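Local coordinates for protein tyrosyl-DNA phosphodiesterase 2 (Danio rerio, PDB 4F1H) that belongs to the endonuclease/exonuclease/phosphatase family of DNase I-like fold and, in this model, holds a magnesium ion and DNA, at residues 109-114 against 139-144; 192-197 against 235-240. All coordinates share one frame; numbering follows the deposited sequence.

Contact 1: residues 109-114 against 139-144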
loop_
_atom_site.group_PDB
_atom_site.type_symbol
_atom_site.label_atom_id
_atom_site.label_comp_id
_atom_site.label_asym_id
_atom_site.label_seq_id
_atom_site.Cartn_x
_atom_site.Cartn_y
_atom_site.Cartn_z
ATOM N N LYS B 109 -2.277 27.947 -12.269
ATOM C CA LYS B 109 -2.686 27.744 -10.886
ATOM C C LYS B 109 -1.957 26.522 -10.348
ATOM O O LYS B 109 -1.917 25.489 -11.021
ATOM C CB LYS B 109 -4.199 27.518 -10.811
ATOM C CG LYS B 109 -4.723 27.522 -9.398
ATOM C CD LYS B 109 -6.229 27.167 -9.339
ATOM C CE LYS B 109 -7.119 28.347 -9.715
ATOM N NZ LYS B 109 -8.566 27.929 -9.698
ATOM N N LEU B 110 -1.390 26.641 -9.137
ATOM C CA LEU B 110 -0.822 25.480 -8.434
ATOM C C LEU B 110 -1.610 25.301 -7.150
ATOM O O LEU B 110 -1.989 26.293 -6.517
ATOM C CB LEU B 110 0.653 25.671 -8.061
ATOM C CG LEU B 110 1.611 26.157 -9.139
ATOM C CD1 LEU B 110 3.016 26.198 -8.528
ATOM C CD2 LEU B 110 1.542 25.263 -10.379
ATOM N N TYR B 111 -1.826 24.048 -6.738
ATOM C CA TYR B 111 -2.554 23.786 -5.495
ATOM C C TYR B 111 -1.504 23.064 -4.645
ATOM O O TYR B 111 -1.225 21.891 -4.899
ATOM C CB TYR B 111 -3.768 22.918 -5.840
ATOM C CG TYR B 111 -4.756 22.604 -4.746
ATOM C CD1 TYR B 111 -4.624 21.449 -3.987
ATOM C CD2 TYR B 111 -5.883 23.407 -4.540
ATOM C CE1 TYR B 111 -5.563 21.111 -2.992
ATOM C CE2 TYR B 111 -6.831 23.090 -3.529
ATOM C CZ TYR B 111 -6.662 21.942 -2.777
ATOM O OH TYR B 111 -7.598 21.618 -1.788
ATOM N N LEU B 112 -0.874 23.797 -3.712
ATOM C CA LEU B 112 0.284 23.300 -2.950
ATOM C C LEU B 112 -0.175 22.754 -1.606
ATOM O O LEU B 112 -0.984 23.372 -0.913
ATOM C CB LEU B 112 1.286 24.436 -2.735
ATOM C CG LEU B 112 1.714 25.097 -4.055
ATOM C CD1 LEU B 112 2.438 26.391 -3.718
ATOM C CD2 LEU B 112 2.583 24.198 -4.916
ATOM N N MET B 113 0.321 21.581 -1.235
ATOM C CA MET B 113 -0.173 20.945 -0.014
ATOM C C MET B 113 0.968 20.328 0.771
ATOM O O MET B 113 1.898 19.792 0.197
ATOM C CB MET B 113 -1.122 19.792 -0.375
ATOM C CG MET B 113 -2.202 20.137 -1.401
ATOM S SD MET B 113 -2.952 18.616 -2.085
ATOM C CE MET B 113 -3.667 17.906 -0.601
ATOM N N THR B 114 0.883 20.419 2.099
ATOM C CA THR B 114 1.855 19.685 2.943
ATOM C C THR B 114 1.210 19.158 4.221
ATOM O O THR B 114 0.229 19.689 4.756
ATOM C CB THR B 114 3.124 20.524 3.293
ATOM O OG1 THR B 114 4.134 19.667 3.820
ATOM C CG2 THR B 114 2.838 21.647 4.300
ATOM N N LYS B 139 -7.295 14.492 -5.583
ATOM C CA LYS B 139 -8.290 14.162 -6.619
ATOM C C LYS B 139 -9.279 15.290 -6.903
ATOM O O LYS B 139 -9.598 15.570 -8.073
ATOM C CB LYS B 139 -9.094 12.939 -6.200
ATOM C CG LYS B 139 -8.348 11.632 -6.221
ATOM C CD LYS B 139 -9.320 10.477 -5.996
ATOM C CE LYS B 139 -10.496 10.507 -6.975
ATOM N NZ LYS B 139 -11.442 9.374 -6.730
ATOM N N GLU B 140 -9.762 15.938 -5.846
ATOM C CA GLU B 140 -10.836 16.936 -5.972
ATOM C C GLU B 140 -10.364 18.348 -6.209
ATOM O O GLU B 140 -11.171 19.268 -6.326
ATOM C CB GLU B 140 -11.671 16.962 -4.691
ATOM C CG GLU B 140 -12.384 15.654 -4.376
ATOM C CD GLU B 140 -13.107 15.730 -3.034
ATOM O OE1 GLU B 140 -12.890 16.723 -2.293
ATOM O OE2 GLU B 140 -13.889 14.801 -2.721
ATOM N N ALA B 141 -9.058 18.554 -6.261
ATOM C CA ALA B 141 -8.550 19.905 -6.441
ATOM C C ALA B 141 -9.044 20.442 -7.793
ATOM O O ALA B 141 -9.249 19.657 -8.719
ATOM C CB ALA B 141 -7.017 19.878 -6.413
ATOM N N PRO B 142 -9.208 21.772 -7.902
ATOM C CA PRO B 142 -9.723 22.401 -9.137
ATOM C C PRO B 142 -9.028 21.881 -10.399
ATOM O O PRO B 142 -7.799 21.741 -10.424
ATOM C CB PRO B 142 -9.395 23.889 -8.936
ATOM C CG PRO B 142 -9.380 24.081 -7.468
ATOM C CD PRO B 142 -8.870 22.776 -6.875
ATOM N N GLU B 143 -9.820 21.612 -11.438
ATOM C CA GLU B 143 -9.327 21.076 -12.700
ATOM C C GLU B 143 -8.226 21.897 -13.346
ATOM O O GLU B 143 -7.431 21.363 -14.123
ATOM C CB GLU B 143 -10.465 20.993 -13.703
ATOM C CG GLU B 143 -11.417 19.853 -13.486
ATOM C CD GLU B 143 -12.031 19.398 -14.795
ATOM O OE1 GLU B 143 -12.090 20.226 -15.738
ATOM O OE2 GLU B 143 -12.430 18.213 -14.878
ATOM N N ASP B 144 -8.193 23.194 -13.057
ATOM C CA ASP B 144 -7.221 24.060 -13.694
ATOM C C ASP B 144 -5.929 24.224 -12.894
ATOM O O ASP B 144 -5.069 25.021 -13.272
ATOM C CB ASP B 144 -7.832 25.428 -14.032
ATOM C CG ASP B 144 -8.331 26.180 -12.802
ATOM O OD1 ASP B 144 -8.516 25.551 -11.732
ATOM O OD2 ASP B 144 -8.556 27.406 -12.911
HETATM O O HOH W 1 -4.305 27.698 -14.257
#
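Y111 and A141 meet where the beta-alpha-beta unit of strand 108-114, helix 124-140 and strand 145-150 turns back from its helix toward the next strand. The methyl CB of A141 sits over the centre of one face of the Y111 ring, 3.8 Å from the centroid and 12° off the ring normal, a CH-pi contact. P142 follows at once in the chain, and its CD comes obliquely to the same ring, 3.8 Å from Y111 CD2, with the two side chains crossing at about a right angle. With CG anti to the backbone N (chi1 -175°), Y111 swings its ring from the strand toward this turn, and M113 SD lies in the ring plane at its edge. Two residues before Y111, K109 sends NZ to the syn side of D144 OD1, a salt bridge of 3.1 Å, and gives a weak second bond to D144 OD2. Around this shell, R211 grips the turn through the carbonyl oxygens of A141 and P142, while V147 of strand 145-150 packs on A141. Between the two backbones a water accepts from K109 N at 2.9 Å and donates to D144 O at 3.0 Å.

Contact 2: residues 192-197 against 235-240. With nucleotides of chain A.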
loop_
_atom_site.group_PDB
_atom_site.type_symbol
_atom_site.label_atom_id
_atom_site.label_comp_id
_atom_site.label_asym_id
_atom_site.label_seq_id
_atom_site.Cartn_x
_atom_site.Cartn_y
_atom_site.Cartn_z
ATOM N N ASN B 192 22.817 8.862 8.635
ATOM C CA ASN B 192 22.561 10.066 9.441
ATOM C C ASN B 192 22.709 9.747 10.947
ATOM O O ASN B 192 21.995 8.884 11.483
ATOM C CB ASN B 192 21.134 10.606 9.137
ATOM C CG ASN B 192 20.881 11.987 9.745
ATOM O OD1 ASN B 192 21.091 12.214 10.946
ATOM N ND2 ASN B 192 20.418 12.919 8.926
ATOM N N SER B 193 23.608 10.458 11.622
ATOM C CA SER B 193 23.949 10.146 13.017
ATOM C C SER B 193 23.314 11.103 14.027
ATOM O O SER B 193 23.674 11.105 15.226
ATOM C CB SER B 193 25.474 10.147 13.178
ATOM O OG SER B 193 26.003 11.392 12.709
ATOM N N ASN B 194 22.366 11.923 13.581
ATOM C CA ASN B 194 21.790 12.895 14.513
ATOM C C ASN B 194 21.002 12.193 15.598
ATOM O O ASN B 194 21.011 12.616 16.752
ATOM C CB ASN B 194 20.849 13.862 13.813
ATOM C CG ASN B 194 21.571 15.048 13.261
ATOM O OD1 ASN B 194 22.803 15.006 13.048
ATOM N ND2 ASN B 194 20.818 16.134 13.033
ATOM N N LYS B 195 20.296 11.142 15.209
ATOM C CA LYS B 195 19.561 10.327 16.184
ATOM C C LYS B 195 20.474 9.196 16.643
ATOM O O LYS B 195 21.042 8.464 15.826
ATOM C CB LYS B 195 18.261 9.782 15.566
ATOM C CG LYS B 195 16.997 10.278 16.256
ATOM C CD LYS B 195 15.752 10.162 15.363
ATOM C CE LYS B 195 14.609 9.404 16.075
ATOM N NZ LYS B 195 13.242 10.066 16.032
ATOM N N THR B 196 20.661 9.066 17.950
ATOM C CA THR B 196 21.527 8.001 18.439
ATOM C C THR B 196 20.673 6.771 18.703
ATOM O O THR B 196 19.872 6.756 19.660
ATOM C CB THR B 196 22.305 8.419 19.692
ATOM O OG1 THR B 196 21.462 8.319 20.846
ATOM C CG2 THR B 196 22.766 9.846 19.546
ATOM N N VAL B 197 20.811 5.781 17.816
ATOM C CA VAL B 197 20.098 4.491 17.899
ATOM C C VAL B 197 21.063 3.365 17.549
ATOM O O VAL B 197 22.021 3.583 16.794
ATOM C CB VAL B 197 18.859 4.396 16.944
ATOM C CG1 VAL B 197 17.824 5.467 17.258
ATOM C CG2 VAL B 197 19.279 4.464 15.467
ATOM N N GLY B 235 29.021 19.878 13.650
ATOM C CA GLY B 235 29.277 18.446 13.690
ATOM C C GLY B 235 28.004 17.600 13.661
ATOM O O GLY B 235 28.051 16.379 13.822
ATOM N N ARG B 236 26.861 18.262 13.458
ATOM C CA ARG B 236 25.606 17.540 13.228
ATOM C C ARG B 236 25.033 17.877 11.854
ATOM O O ARG B 236 25.396 18.889 11.250
ATOM C CB ARG B 236 24.596 17.907 14.306
ATOM C CG ARG B 236 25.159 17.692 15.721
ATOM C CD ARG B 236 24.071 17.820 16.765
ATOM N NE ARG B 236 23.234 16.624 16.856
ATOM C CZ ARG B 236 21.905 16.670 16.881
ATOM N NH1 ARG B 236 21.189 15.545 16.981
ATOM N NH2 ARG B 236 21.282 17.849 16.797
ATOM N N TYR B 237 24.112 17.029 11.392
ATOM C CA TYR B 237 23.345 17.299 10.168
ATOM C C TYR B 237 22.236 18.298 10.442
ATOM O O TYR B 237 21.794 18.488 11.585
ATOM C CB TYR B 237 22.739 15.986 9.620
ATOM C CG TYR B 237 23.816 14.996 9.222
ATOM C CD1 TYR B 237 24.495 15.139 8.009
ATOM C CD2 TYR B 237 24.202 13.977 10.070
ATOM C CE1 TYR B 237 25.516 14.267 7.657
ATOM C CE2 TYR B 237 25.236 13.093 9.713
ATOM C CZ TYR B 237 25.871 13.251 8.514
ATOM O OH TYR B 237 26.897 12.383 8.145
ATOM N N THR B 238 21.748 18.919 9.374
ATOM C CA THR B 238 20.685 19.901 9.513
ATOM C C THR B 238 19.455 19.256 10.195
ATOM O O THR B 238 18.793 19.886 11.057
ATOM C CB THR B 238 20.294 20.420 8.104
ATOM O OG1 THR B 238 21.412 21.136 7.543
ATOM C CG2 THR B 238 19.103 21.355 8.173
ATOM N N SER B 239 19.190 17.998 9.835
ATOM C CA SER B 239 18.060 17.248 10.401
ATOM C C SER B 239 18.334 15.763 10.438
ATOM O O SER B 239 19.297 15.317 9.825
ATOM C CB SER B 239 16.876 17.478 9.467
ATOM O OG SER B 239 15.732 16.832 9.941
ATOM N N ASP B 240 17.484 15.004 11.143
ATOM C CA ASP B 240 17.560 13.554 11.010
ATOM C C ASP B 240 16.982 13.052 9.672
ATOM O O ASP B 240 17.182 11.878 9.310
ATOM C CB ASP B 240 16.916 12.845 12.214
ATOM C CG ASP B 240 15.431 13.142 12.358
ATOM O OD1 ASP B 240 14.925 14.172 11.833
ATOM O OD2 ASP B 240 14.762 12.331 13.046
ATOM O OP3 DT A 1 7.811 11.901 12.185
ATOM P P DT A 1 9.193 11.449 11.830
ATOM O OP1 DT A 1 10.236 12.462 11.890
ATOM O OP2 DT A 1 9.269 10.923 10.421
ATOM O "O5'" DT A 1 9.496 10.207 12.766
ATOM C "C5'" DT A 1 10.860 9.763 12.855
ATOM C "C4'" DT A 1 10.871 8.617 13.847
ATOM O "O4'" DT A 1 10.741 9.219 15.165
ATOM C "C3'" DT A 1 9.736 7.596 13.702
ATOM O "O3'" DT A 1 10.214 6.310 14.141
ATOM C "C2'" DT A 1 8.679 8.108 14.677
ATOM C "C1'" DT A 1 9.568 8.658 15.792
ATOM N N1 DT A 1 8.899 9.681 16.648
ATOM C C2 DT A 1 8.731 9.393 17.989
ATOM O O2 DT A 1 9.091 8.324 18.505
ATOM N N3 DT A 1 8.102 10.383 18.697
ATOM C C4 DT A 1 7.645 11.613 18.234
ATOM O O4 DT A 1 7.097 12.439 18.988
ATOM C C5 DT A 1 7.866 11.833 16.815
ATOM C C7 DT A 1 7.389 13.096 16.163
ATOM C C6 DT A 1 8.475 10.884 16.088
HETATM O O HOH W 2 27.213 10.190 9.732
#
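N194 turns its amide to the backbone of Y237 and uses both ends on it. Its OD1 accepts from Y237 N at 2.9 Å, in the carbonyl plane and on a lone pair; its ND2 donates to Y237 O at 2.9 Å, this time from above the peptide carbonyl plane though nearly straight at the hydrogen (166°). The R236 guanidinium stacks on the same amide, the planes 17° apart, with N194 CG over one face toward its rim. R236 NH1 also donates to N194 O at 2.9 Å, a bent bond of 134°, and forms a salt bridge with D15. N192 is likewise used twice: OD1 accepts from N194 N, making an Asx turn, and ND2 donates to a lone pair of S239 O at 2.8 Å. These loops border the DNA- and magnesium-bearing end of the DNase I-like fold: K195 NZ donates to O4' of DT1 of chain A at 2.8 Å, and the D240 side chain lies about 5 Å from the magnesium ion. D240 OD2 accepts from W187 NE1, while S239 OG donates to N10 O and accepts from H241 N. In the Y237 ring plane, at its edge, a water hydrogen-bonds Y237 OH at 2.7 Å and, weakly, S193 OG.

From the N terminus the chain first builds much of the sheet containing strand 4-10, then the antiparallel strands 80-88, 97-105 and 108-114 of the second sheet. Contact 1 closes the loop that leaves strand 108-114, runs through helix 124-140 and returns to strand 145-150, which pairs in parallel with strand 108-114. Contact 2 opens only afterwards: the loop ahead of strand 202-211, in that second sheet, meets the loop between strands 220-227 and 243-249 of the other. The contacts are thus in series, neither nested nor crossed. Their centres lie about 34 Å apart, on opposite sides of the chain's centre, contact 2 at the magnesium end and contact 1 toward the other, its nearest atom about 12 Å from the DNA.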